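Local coordinates for transcriptional activator II (Enterobacteria phage lambda, PDB 1ZS4), which binds promoter DNA as a homotetramer and activates transcription of the phage repressor and integrase genes, so that the virus can enter its latent state, at residues R8-R13 / L59-V64; S16-K21 / D47-F52; E32-D37 / S42-D47. All coordinates share one frame; numbering follows the deposited sequence.

Contact 1: residues R8-R13 / L59-V64; sequences RNEALR and LEWGVV
Two glutamates meet carboxylate to carboxylate: OE2 of Glu-10 lies 2.4 Å from OE1 of Glu-60, far closer than two fully charged acids would be expected to come. A proton shared between or held by one of the groups would probably explain the distance. The two carboxylate planes are nearly parallel, 16° apart, while the side chains that carry them cross at about a right angle. Arg-13, about one helical turn after Glu-10, probably offsets the charge of the pair; its long side chain and flat, multi-donor head suit it to serve two acids at once. It grips Glu-10 side-on, NE and NH2 both directed at OE2, with NE at 3.1 Å from that oxygen; both donors approach on its syn side from the same face of the carboxylate. A weak, bent bond from the same NH2 to OE2 of Glu-60, 3.1 Å long, adds a salt bridge and closes a three-residue network around the guanidinium edge. Arg-13 leaves its helix with CG anti to the backbone N and then bends at chi3 (74°), which turns the head back toward Glu-10. Glu-60, extended beyond CG, carries its carboxylate across to them from the turn.

The aliphatic part of Glu-10 makes a contact of its own. Its CG sits 3.7 Å from CH2 of Trp-61, at the edge of the indole and near the ring plane, while Lys-7 makes a cation-pi contact with the same ring.

Leu-59 to Gly-62 form a type I turn, and Gly-62, with its positive phi, suits the point where the chain departs from helical geometry. This surface contact thus ties the first helix, 7-25, to the link between helix 49-59 and helix 65-78, while Glu-10 and Ala-11 also pack on Ala-57 of helix 49-59.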
loop_
_atom_site.group_PDB
_atom_site.type_symbol
_atom_site.label_atom_id
_atom_site.label_comp_id
_atom_site.label_asym_id
_atom_site.label_seq_id
_atom_site.Cartn_x
_atom_site.Cartn_y
_atom_site.Cartn_z
ATOM N N ARG C 8 9.967 -22.318 2.744
ATOM C CA ARG C 8 9.524 -23.049 1.559
ATOM C C ARG C 8 8.763 -24.319 1.928
ATOM O O ARG C 8 7.781 -24.673 1.261
ATOM C CB ARG C 8 10.700 -23.350 0.614
ATOM C CG ARG C 8 11.733 -24.344 1.110
ATOM C CD ARG C 8 12.900 -24.388 0.118
ATOM N NE ARG C 8 13.676 -25.616 0.260
ATOM C CZ ARG C 8 14.667 -25.963 -0.552
ATOM N NH1 ARG C 8 15.005 -25.168 -1.559
ATOM N NH2 ARG C 8 15.304 -27.113 -0.367
ATOM N N ASN C 9 9.190 -25.007 2.986
ATOM C CA ASN C 9 8.473 -26.220 3.393
ATOM C C ASN C 9 7.103 -25.826 3.935
ATOM O O ASN C 9 6.124 -26.531 3.723
ATOM C CB ASN C 9 9.255 -26.995 4.458
ATOM C CG ASN C 9 10.420 -27.781 3.869
ATOM O OD1 ASN C 9 10.604 -27.821 2.654
ATOM N ND2 ASN C 9 11.203 -28.425 4.730
ATOM N N GLU C 10 7.023 -24.705 4.651
ATOM C CA GLU C 10 5.723 -24.263 5.153
ATOM C C GLU C 10 4.787 -23.882 3.998
ATOM O O GLU C 10 3.591 -24.106 4.076
ATOM C CB GLU C 10 5.878 -23.066 6.099
ATOM C CG GLU C 10 6.217 -23.482 7.516
ATOM C CD GLU C 10 5.125 -24.355 8.123
ATOM O OE1 GLU C 10 5.339 -25.578 8.254
ATOM O OE2 GLU C 10 4.044 -23.818 8.452
ATOM N N ALA C 11 5.331 -23.324 2.929
ATOM C CA ALA C 11 4.495 -22.965 1.773
ATOM C C ALA C 11 3.904 -24.247 1.194
ATOM O O ALA C 11 2.722 -24.301 0.856
ATOM C CB ALA C 11 5.315 -22.256 0.710
ATOM N N LEU C 12 4.730 -25.282 1.088
ATOM C CA LEU C 12 4.273 -26.562 0.560
ATOM C C LEU C 12 3.207 -27.153 1.479
ATOM O O LEU C 12 2.217 -27.713 1.014
ATOM C CB LEU C 12 5.458 -27.533 0.416
ATOM C CG LEU C 12 6.429 -27.183 -0.734
ATOM C CD1 LEU C 12 7.756 -27.902 -0.543
ATOM C CD2 LEU C 12 5.792 -27.549 -2.097
ATOM N N ARG C 13 3.405 -27.015 2.788
ATOM C CA ARG C 13 2.431 -27.542 3.757
ATOM C C ARG C 13 1.078 -26.824 3.654
ATOM O O ARG C 13 0.012 -27.453 3.718
ATOM C CB ARG C 13 2.941 -27.383 5.189
ATOM C CG ARG C 13 1.974 -27.972 6.219
ATOM C CD ARG C 13 2.428 -27.717 7.657
ATOM N NE ARG C 13 2.216 -26.315 8.026
ATOM C CZ ARG C 13 1.018 -25.786 8.249
ATOM N NH1 ARG C 13 -0.071 -26.537 8.147
ATOM N NH2 ARG C 13 0.906 -24.502 8.572
ATOM N N LEU C 59 4.261 -15.013 6.244
ATOM C CA LEU C 59 3.584 -14.362 7.359
ATOM C C LEU C 59 3.608 -15.164 8.657
ATOM O O LEU C 59 3.381 -14.601 9.728
ATOM C CB LEU C 59 2.138 -14.009 6.990
ATOM C CG LEU C 59 2.020 -12.976 5.860
ATOM C CD1 LEU C 59 0.566 -12.751 5.498
ATOM C CD2 LEU C 59 2.682 -11.668 6.297
ATOM N N GLU C 60 3.890 -16.463 8.580
ATOM C CA GLU C 60 3.934 -17.277 9.792
ATOM C C GLU C 60 5.107 -16.872 10.684
ATOM O O GLU C 60 5.078 -17.126 11.896
ATOM C CB GLU C 60 4.045 -18.776 9.456
ATOM C CG GLU C 60 2.786 -19.403 8.865
ATOM C CD GLU C 60 2.900 -20.920 8.758
ATOM O OE1 GLU C 60 4.014 -21.406 8.474
ATOM O OE2 GLU C 60 1.881 -21.628 8.948
ATOM N N TRP C 61 6.125 -16.246 10.100
ATOM C CA TRP C 61 7.304 -15.829 10.864
ATOM C C TRP C 61 7.115 -14.524 11.636
ATOM O O TRP C 61 8.008 -14.099 12.376
ATOM C CB TRP C 61 8.522 -15.730 9.943
ATOM C CG TRP C 61 9.314 -17.012 9.879
ATOM C CD1 TRP C 61 10.573 -17.221 10.374
ATOM C CD2 TRP C 61 8.896 -18.266 9.311
ATOM N NE1 TRP C 61 10.965 -18.526 10.152
ATOM C CE2 TRP C 61 9.957 -19.187 9.503
ATOM C CE3 TRP C 61 7.735 -18.699 8.664
ATOM C CZ2 TRP C 61 9.885 -20.514 9.065
ATOM C CZ3 TRP C 61 7.664 -20.025 8.228
ATOM C CH2 TRP C 61 8.734 -20.913 8.431
ATOM N N GLY C 62 5.959 -13.893 11.461
ATOM C CA GLY C 62 5.655 -12.670 12.189
ATOM C C GLY C 62 6.646 -11.540 12.023
ATOM O O GLY C 62 7.306 -11.437 10.997
ATOM N N VAL C 63 6.747 -10.696 13.050
ATOM C CA VAL C 63 7.635 -9.537 13.025
ATOM C C VAL C 63 8.659 -9.602 14.160
ATOM O O VAL C 63 8.281 -9.632 15.328
ATOM C CB VAL C 63 6.809 -8.230 13.177
ATOM C CG1 VAL C 63 7.706 -7.021 13.000
ATOM C CG2 VAL C 63 5.667 -8.208 12.146
ATOM N N VAL C 64 9.943 -9.625 13.818
ATOM C CA VAL C 64 10.989 -9.683 14.846
ATOM C C VAL C 64 11.065 -8.340 15.582
ATOM O O VAL C 64 10.679 -7.305 15.039
ATOM C CB VAL C 64 12.374 -10.016 14.232
ATOM C CG1 VAL C 64 12.344 -11.408 13.604
ATOM C CG2 VAL C 64 12.758 -8.974 13.187
#

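Contact 2: residues S16-K21 / D47-F52; sequences SALLNK and DWIPKF
Ile-49 reaches from the first turn of helix 49-59 toward two consecutive leucines of helix 7-25, and its branching at CB lets one residue serve both. CB itself faces the leucine helix and there divides. The short arm, CG2, lies anti to the backbone N and ends against Leu-19, 4.1 Å from CD2 and nearly as close to CG; the two side chains run antiparallel, each alongside the other. The longer arm begins at CG1, which passes 4.3 Å from CD2 of Leu-19. A further turn at chi2 (-69°) takes CD1 to Leu-18, where it meets the methyl CD1 of that leucine at 4.1 Å, the two side chains lying aslant.

This methyl-to-methyl packing, with polar groups absent from the touching surfaces, joins helix 7-25, which precedes the predicted helix-turn-helix, to helix 49-59, which follows it. Leucine suits the places facing Ile-49, since its forked, wholly apolar end presents methyls to the isoleucine and needs no polar partner. Leu-18 is buried and also packs on Trp-61 of a second subunit, whereas the more peripheral Leu-19 brings its methyl end in from the side. Ile-49 in turn packs on Leu-55 of that subunit, and near it the Phe-52 rings of the two subunits stack on each other.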
loop_
_atom_site.group_PDB
_atom_site.type_symbol
_atom_site.label_atom_id
_atom_site.label_comp_id
_atom_site.label_asym_id
_atom_site.label_seq_id
_atom_site.Cartn_x
_atom_site.Cartn_y
_atom_site.Cartn_z
ATOM N N SER C 16 -0.765 -27.643 0.350
ATOM C CA SER C 16 -1.401 -28.950 0.454
ATOM C C SER C 16 -2.708 -28.841 1.233
ATOM O O SER C 16 -3.745 -29.391 0.820
ATOM C CB SER C 16 -0.460 -29.962 1.133
ATOM O OG SER C 16 -1.155 -31.185 1.352
ATOM N N ALA C 17 -2.664 -28.129 2.364
ATOM C CA ALA C 17 -3.850 -27.947 3.201
ATOM C C ALA C 17 -4.954 -27.201 2.460
ATOM O O ALA C 17 -6.126 -27.562 2.550
ATOM C CB ALA C 17 -3.490 -27.188 4.469
ATOM N N LEU C 18 -4.577 -26.138 1.756
ATOM C CA LEU C 18 -5.568 -25.366 1.016
ATOM C C LEU C 18 -6.197 -26.185 -0.101
ATOM O O LEU C 18 -7.412 -26.216 -0.232
ATOM C CB LEU C 18 -4.930 -24.105 0.425
ATOM C CG LEU C 18 -4.550 -23.001 1.411
ATOM C CD1 LEU C 18 -3.792 -21.916 0.643
ATOM C CD2 LEU C 18 -5.794 -22.433 2.101
ATOM N N LEU C 19 -5.378 -26.862 -0.896
ATOM C CA LEU C 19 -5.919 -27.645 -2.007
ATOM C C LEU C 19 -6.817 -28.756 -1.467
ATOM O O LEU C 19 -7.846 -29.067 -2.072
ATOM C CB LEU C 19 -4.791 -28.226 -2.863
ATOM C CG LEU C 19 -4.029 -27.181 -3.685
ATOM C CD1 LEU C 19 -2.894 -27.842 -4.447
ATOM C CD2 LEU C 19 -4.991 -26.492 -4.662
ATOM N N ASN C 20 -6.448 -29.349 -0.333
ATOM C CA ASN C 20 -7.294 -30.407 0.233
ATOM C C ASN C 20 -8.632 -29.849 0.737
ATOM O O ASN C 20 -9.664 -30.505 0.609
ATOM C CB ASN C 20 -6.575 -31.130 1.377
ATOM C CG ASN C 20 -7.421 -32.239 1.981
ATOM O OD1 ASN C 20 -7.783 -33.200 1.294
ATOM N ND2 ASN C 20 -7.757 -32.106 3.266
ATOM N N LYS C 21 -8.623 -28.644 1.300
ATOM C CA LYS C 21 -9.864 -28.047 1.787
ATOM C C LYS C 21 -10.798 -27.788 0.607
ATOM O O LYS C 21 -12.005 -28.041 0.688
ATOM C CB LYS C 21 -9.578 -26.760 2.557
ATOM C CG LYS C 21 -9.158 -27.018 4.006
ATOM C CD LYS C 21 -8.696 -25.734 4.686
ATOM C CE LYS C 21 -8.596 -25.877 6.209
ATOM N NZ LYS C 21 -9.933 -25.700 6.877
ATOM N N ASP C 47 -2.724 -21.039 -10.786
ATOM C CA ASP C 47 -2.300 -19.657 -10.930
ATOM C C ASP C 47 -2.095 -18.830 -9.680
ATOM O O ASP C 47 -1.297 -17.891 -9.704
ATOM C CB ASP C 47 -3.300 -18.915 -11.833
ATOM C CG ASP C 47 -3.383 -19.511 -13.228
ATOM O OD1 ASP C 47 -2.399 -20.155 -13.663
ATOM O OD2 ASP C 47 -4.436 -19.328 -13.890
ATOM N N TRP C 48 -2.802 -19.157 -8.601
ATOM C CA TRP C 48 -2.726 -18.355 -7.378
ATOM C C TRP C 48 -2.409 -19.044 -6.074
ATOM O O TRP C 48 -1.807 -18.441 -5.195
ATOM C CB TRP C 48 -4.032 -17.570 -7.178
ATOM C CG TRP C 48 -4.208 -16.506 -8.196
ATOM C CD1 TRP C 48 -5.071 -16.514 -9.260
ATOM C CD2 TRP C 48 -3.422 -15.319 -8.322
ATOM N NE1 TRP C 48 -4.857 -15.403 -10.050
ATOM C CE2 TRP C 48 -3.852 -14.654 -9.498
ATOM C CE3 TRP C 48 -2.391 -14.754 -7.562
ATOM C CZ2 TRP C 48 -3.281 -13.454 -9.929
ATOM C CZ3 TRP C 48 -1.820 -13.559 -7.989
ATOM C CH2 TRP C 48 -2.268 -12.922 -9.166
ATOM N N ILE C 49 -2.846 -20.287 -5.915
ATOM C CA ILE C 49 -2.574 -20.977 -4.670
ATOM C C ILE C 49 -1.069 -21.031 -4.367
ATOM O O ILE C 49 -0.661 -20.853 -3.211
ATOM C CB ILE C 49 -3.224 -22.375 -4.694
ATOM C CG1 ILE C 49 -4.747 -22.219 -4.592
ATOM C CG2 ILE C 49 -2.677 -23.230 -3.574
ATOM C CD1 ILE C 49 -5.223 -21.715 -3.221
ATOM N N PRO C 50 -0.212 -21.271 -5.384
ATOM C CA PRO C 50 1.215 -21.293 -5.039
ATOM C C PRO C 50 1.673 -19.947 -4.440
ATOM O O PRO C 50 2.439 -19.910 -3.461
ATOM C CB PRO C 50 1.887 -21.568 -6.382
ATOM C CG PRO C 50 0.883 -22.493 -7.069
ATOM C CD PRO C 50 -0.443 -21.810 -6.741
ATOM N N LYS C 51 1.209 -18.845 -5.029
ATOM C CA LYS C 51 1.605 -17.514 -4.552
ATOM C C LYS C 51 1.000 -17.207 -3.194
ATOM O O LYS C 51 1.702 -16.734 -2.297
ATOM C CB LYS C 51 1.204 -16.431 -5.567
ATOM C CG LYS C 51 1.989 -16.494 -6.876
ATOM C CD LYS C 51 1.448 -15.495 -7.904
ATOM C CE LYS C 51 2.276 -15.509 -9.198
ATOM N NZ LYS C 51 1.749 -14.514 -10.187
ATOM N N PHE C 52 -0.294 -17.476 -3.049
ATOM C CA PHE C 52 -1.016 -17.264 -1.799
ATOM C C PHE C 52 -0.308 -18.069 -0.706
ATOM O O PHE C 52 -0.140 -17.604 0.435
ATOM C CB PHE C 52 -2.456 -17.797 -1.889
ATOM C CG PHE C 52 -3.399 -16.979 -2.753
ATOM C CD1 PHE C 52 -4.614 -17.540 -3.180
ATOM C CD2 PHE C 52 -3.108 -15.671 -3.118
ATOM C CE1 PHE C 52 -5.525 -16.801 -3.965
ATOM C CE2 PHE C 52 -4.013 -14.917 -3.903
ATOM C CZ PHE C 52 -5.221 -15.489 -4.324
#

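Contact 3: residues E32-D37 / S42-D47; sequences EAVGVD and SRWKRD. With nucleotides of chain A; nucleotides of chain B.
Trp-44 has CG anti to its carbonyl carbon (chi1 -72°), which carries the indole off helix 38-47 to two valines of the preceding helix and turn. Val-34 answers with CG1 anti to the backbone N, 4.1 Å from CH2 of the indole, and Val-36 with its own CG1, 4.1 Å from CZ2. Both methyls come obliquely onto the benzene end of the indole, whose broad apolar surface suits compact branched residues. The indole's polar end, NE1, bonds to a DNA phosphate.

Gly-35 accepts the positive phi at which helix 27-34 ends. Beyond it, the backbone N of Asp-37 donates to OP2 of DG18 of chain B at 2.9 Å, while its carboxylate caps Ser-39 N. On the other strand, OG of Ser-42 and NZ of Lys-45 both bond OP2 of DT8 of chain A. Arg-43 lays one guanidinium face over DT9 of chain A, C6 of the base 3.3 Å from NH2, and that NH2 also bonds a guanine N7.

These are the two helices of the predicted helix-turn-helix, 27-34 and the DNA-reading 38-47, with Lys-45 resting on Leu-19 and Ile-22 of helix 7-25.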
loop_
_atom_site.group_PDB
_atom_site.type_symbol
_atom_site.label_atom_id
_atom_site.label_comp_id
_atom_site.label_asym_id
_atom_site.label_seq_id
_atom_site.Cartn_x
_atom_site.Cartn_y
_atom_site.Cartn_z
ATOM N N GLU C 32 -19.246 -21.739 -5.925
ATOM C CA GLU C 32 -20.539 -21.163 -5.570
ATOM C C GLU C 32 -20.441 -20.266 -4.352
ATOM O O GLU C 32 -21.036 -19.185 -4.323
ATOM C CB GLU C 32 -21.553 -22.268 -5.296
ATOM C CG GLU C 32 -21.953 -23.030 -6.536
ATOM C CD GLU C 32 -22.856 -24.212 -6.218
ATOM O OE1 GLU C 32 -23.449 -24.241 -5.111
ATOM O OE2 GLU C 32 -22.984 -25.109 -7.081
ATOM N N ALA C 33 -19.688 -20.710 -3.347
ATOM C CA ALA C 33 -19.550 -19.934 -2.121
ATOM C C ALA C 33 -18.707 -18.669 -2.323
ATOM O O ALA C 33 -19.016 -17.614 -1.774
ATOM C CB ALA C 33 -18.958 -20.817 -1.010
ATOM N N VAL C 34 -17.650 -18.768 -3.125
ATOM C CA VAL C 34 -16.780 -17.623 -3.374
ATOM C C VAL C 34 -17.403 -16.626 -4.332
ATOM O O VAL C 34 -17.152 -15.424 -4.251
ATOM C CB VAL C 34 -15.429 -18.095 -3.926
ATOM C CG1 VAL C 34 -14.596 -16.903 -4.415
ATOM C CG2 VAL C 34 -14.691 -18.842 -2.831
ATOM N N GLY C 35 -18.220 -17.129 -5.243
ATOM C CA GLY C 35 -18.856 -16.249 -6.198
ATOM C C GLY C 35 -18.157 -16.113 -7.541
ATOM O O GLY C 35 -18.149 -15.027 -8.122
ATOM N N VAL C 36 -17.534 -17.191 -8.020
ATOM C CA VAL C 36 -16.882 -17.190 -9.331
ATOM C C VAL C 36 -17.234 -18.534 -9.961
ATOM O O VAL C 36 -17.857 -19.377 -9.319
ATOM C CB VAL C 36 -15.330 -17.064 -9.240
ATOM C CG1 VAL C 36 -14.935 -15.707 -8.652
ATOM C CG2 VAL C 36 -14.770 -18.190 -8.381
ATOM N N ASP C 37 -16.844 -18.741 -11.211
ATOM C CA ASP C 37 -17.159 -20.010 -11.873
ATOM C C ASP C 37 -16.243 -21.111 -11.362
ATOM O O ASP C 37 -15.158 -20.832 -10.854
ATOM C CB ASP C 37 -16.986 -19.882 -13.385
ATOM C CG ASP C 37 -17.643 -21.023 -14.138
ATOM O OD1 ASP C 37 -16.960 -21.977 -14.544
ATOM O OD2 ASP C 37 -18.870 -20.969 -14.324
ATOM N N SER C 42 -10.798 -23.805 -10.251
ATOM C CA SER C 42 -9.915 -24.797 -10.851
ATOM C C SER C 42 -8.589 -24.156 -11.273
ATOM O O SER C 42 -7.500 -24.630 -10.911
ATOM C CB SER C 42 -10.602 -25.424 -12.076
ATOM O OG SER C 42 -9.812 -26.444 -12.653
ATOM N N ARG C 43 -8.673 -23.054 -12.018
ATOM C CA ARG C 43 -7.465 -22.391 -12.487
ATOM C C ARG C 43 -6.656 -21.729 -11.383
ATOM O O ARG C 43 -5.424 -21.689 -11.459
ATOM C CB ARG C 43 -7.815 -21.401 -13.606
ATOM C CG ARG C 43 -8.094 -22.149 -14.916
ATOM C CD ARG C 43 -8.650 -21.310 -16.068
ATOM N NE ARG C 43 -8.493 -22.086 -17.304
ATOM C CZ ARG C 43 -9.469 -22.407 -18.147
ATOM N NH1 ARG C 43 -10.718 -22.014 -17.917
ATOM N NH2 ARG C 43 -9.187 -23.158 -19.212
ATOM N N TRP C 44 -7.334 -21.232 -10.350
ATOM C CA TRP C 44 -6.636 -20.588 -9.241
ATOM C C TRP C 44 -5.693 -21.580 -8.547
ATOM O O TRP C 44 -4.664 -21.173 -8.017
ATOM C CB TRP C 44 -7.614 -20.021 -8.205
ATOM C CG TRP C 44 -8.395 -18.785 -8.620
ATOM C CD1 TRP C 44 -8.395 -18.171 -9.839
ATOM C CD2 TRP C 44 -9.348 -18.078 -7.812
ATOM N NE1 TRP C 44 -9.308 -17.125 -9.850
ATOM C CE2 TRP C 44 -9.903 -17.048 -8.615
ATOM C CE3 TRP C 44 -9.787 -18.217 -6.485
ATOM C CZ2 TRP C 44 -10.880 -16.162 -8.132
ATOM C CZ3 TRP C 44 -10.756 -17.340 -6.002
ATOM C CH2 TRP C 44 -11.292 -16.321 -6.831
ATOM N N LYS C 45 -6.043 -22.865 -8.546
ATOM C CA LYS C 45 -5.189 -23.884 -7.921
ATOM C C LYS C 45 -3.789 -23.841 -8.512
ATOM O O LYS C 45 -2.796 -24.115 -7.830
ATOM C CB LYS C 45 -5.785 -25.285 -8.151
ATOM C CG LYS C 45 -7.162 -25.472 -7.546
ATOM C CD LYS C 45 -7.739 -26.822 -7.938
ATOM C CE LYS C 45 -9.147 -26.990 -7.414
ATOM N NZ LYS C 45 -9.846 -28.217 -7.970
ATOM N N ARG C 46 -3.717 -23.486 -9.788
ATOM C CA ARG C 46 -2.467 -23.414 -10.526
ATOM C C ARG C 46 -1.866 -22.020 -10.540
ATOM O O ARG C 46 -0.674 -21.832 -10.321
ATOM C CB ARG C 46 -2.711 -23.857 -11.972
ATOM C CG ARG C 46 -1.513 -23.704 -12.929
ATOM C CD ARG C 46 -1.987 -23.879 -14.376
ATOM N NE ARG C 46 -2.830 -22.744 -14.747
ATOM C CZ ARG C 46 -3.728 -22.746 -15.726
ATOM N NH1 ARG C 46 -3.918 -23.837 -16.466
ATOM N NH2 ARG C 46 -4.443 -21.652 -15.953
ATOM N N ASP C 47 -2.724 -21.039 -10.786
ATOM C CA ASP C 47 -2.300 -19.657 -10.930
ATOM C C ASP C 47 -2.095 -18.830 -9.680
ATOM O O ASP C 47 -1.297 -17.891 -9.704
ATOM C CB ASP C 47 -3.300 -18.915 -11.833
ATOM C CG ASP C 47 -3.383 -19.511 -13.228
ATOM O OD1 ASP C 47 -2.399 -20.155 -13.663
ATOM O OD2 ASP C 47 -4.436 -19.328 -13.890
ATOM P P DT A 8 -9.659 -29.712 -11.164
ATOM O OP1 DT A 8 -8.327 -30.201 -10.714
ATOM O OP2 DT A 8 -10.125 -28.381 -10.723
ATOM O "O5'" DT A 8 -9.661 -29.805 -12.757
ATOM C "C5'" DT A 8 -9.395 -31.061 -13.367
ATOM C "C4'" DT A 8 -9.196 -30.963 -14.866
ATOM O "O4'" DT A 8 -10.467 -30.731 -15.537
ATOM C "C3'" DT A 8 -8.292 -29.821 -15.336
ATOM O "O3'" DT A 8 -7.573 -30.260 -16.503
ATOM C "C2'" DT A 8 -9.279 -28.692 -15.613
ATOM C "C1'" DT A 8 -10.468 -29.460 -16.179
ATOM N N1 DT A 8 -11.837 -28.881 -16.087
ATOM C C2 DT A 8 -12.645 -28.958 -17.214
ATOM O O2 DT A 8 -12.277 -29.437 -18.282
ATOM N N3 DT A 8 -13.908 -28.449 -17.047
ATOM C C4 DT A 8 -14.430 -27.875 -15.910
ATOM O O4 DT A 8 -15.582 -27.465 -15.904
ATOM C C5 DT A 8 -13.532 -27.804 -14.778
ATOM C C7 DT A 8 -14.031 -27.173 -13.512
ATOM C C6 DT A 8 -12.297 -28.304 -14.915
ATOM P P DT A 9 -6.454 -29.327 -17.167
ATOM O OP1 DT A 9 -5.369 -30.252 -17.581
ATOM O OP2 DT A 9 -6.134 -28.156 -16.319
ATOM O "O5'" DT A 9 -7.190 -28.807 -18.486
ATOM C "C5'" DT A 9 -7.811 -29.756 -19.333
ATOM C "C4'" DT A 9 -8.410 -29.124 -20.569
ATOM O "O4'" DT A 9 -9.728 -28.579 -20.290
ATOM C "C3'" DT A 9 -7.612 -27.949 -21.140
ATOM O "O3'" DT A 9 -7.849 -27.941 -22.548
ATOM C "C2'" DT A 9 -8.249 -26.746 -20.458
ATOM C "C1'" DT A 9 -9.711 -27.167 -20.452
ATOM N N1 DT A 9 -10.651 -26.564 -19.488
ATOM C C2 DT A 9 -11.970 -26.418 -19.879
ATOM O O2 DT A 9 -12.392 -26.739 -20.977
ATOM N N3 DT A 9 -12.791 -25.884 -18.927
ATOM C C4 DT A 9 -12.446 -25.496 -17.654
ATOM O O4 DT A 9 -13.310 -25.060 -16.900
ATOM C C5 DT A 9 -11.051 -25.658 -17.313
ATOM C C7 DT A 9 -10.584 -25.248 -15.950
ATOM C C6 DT A 9 -10.231 -26.173 -18.237
ATOM P P DG B 18 -16.636 -15.550 -13.356
ATOM O OP1 DG B 18 -17.654 -15.067 -12.400
ATOM O OP2 DG B 18 -15.825 -16.760 -13.011
ATOM O "O5'" DG B 18 -17.400 -15.885 -14.717
ATOM C "C5'" DG B 18 -18.233 -14.896 -15.309
ATOM C "C4'" DG B 18 -19.099 -15.488 -16.400
ATOM O "O4'" DG B 18 -18.272 -15.910 -17.514
ATOM C "C3'" DG B 18 -19.888 -16.732 -16.004
ATOM O "O3'" DG B 18 -21.139 -16.708 -16.697
ATOM C "C2'" DG B 18 -18.944 -17.865 -16.369
ATOM C "C1'" DG B 18 -18.214 -17.332 -17.599
ATOM N N9 DG B 18 -16.804 -17.716 -17.676
ATOM C C8 DG B 18 -15.907 -17.806 -16.632
ATOM N N7 DG B 18 -14.721 -18.206 -17.009
ATOM C C5 DG B 18 -14.839 -18.381 -18.385
ATOM C C6 DG B 18 -13.881 -18.808 -19.353
ATOM O O6 DG B 18 -12.685 -19.123 -19.186
ATOM N N1 DG B 18 -14.430 -18.852 -20.627
ATOM C C2 DG B 18 -15.721 -18.522 -20.944
ATOM N N2 DG B 18 -16.050 -18.639 -22.240
ATOM N N3 DG B 18 -16.621 -18.114 -20.063
ATOM C C4 DG B 18 -16.116 -18.072 -18.810
#

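In the fold
The three contacts are nested along the chain: contact 3 lies inside the loop closed by contact 2, which lies inside that closed by contact 1. Contacts 1 and 2 both use helix 7-25, with centres 14 Å apart, the first joining it to the link after helix 49-59 and the second to the start of that helix. Contact 3, within the predicted helix-turn-helix of helices 27-34 and 38-47, is centred 11 Å from contact 2 and 24 Å from contact 1. Contacts 2 and 3 share Asp-47 and touch through a probable hydrogen bond from Ile-49 N to Trp-44 O (2.9 Å). All three reach a second subunit, so the DNA-binding unit and the helices that pack on it both border the subunit interface.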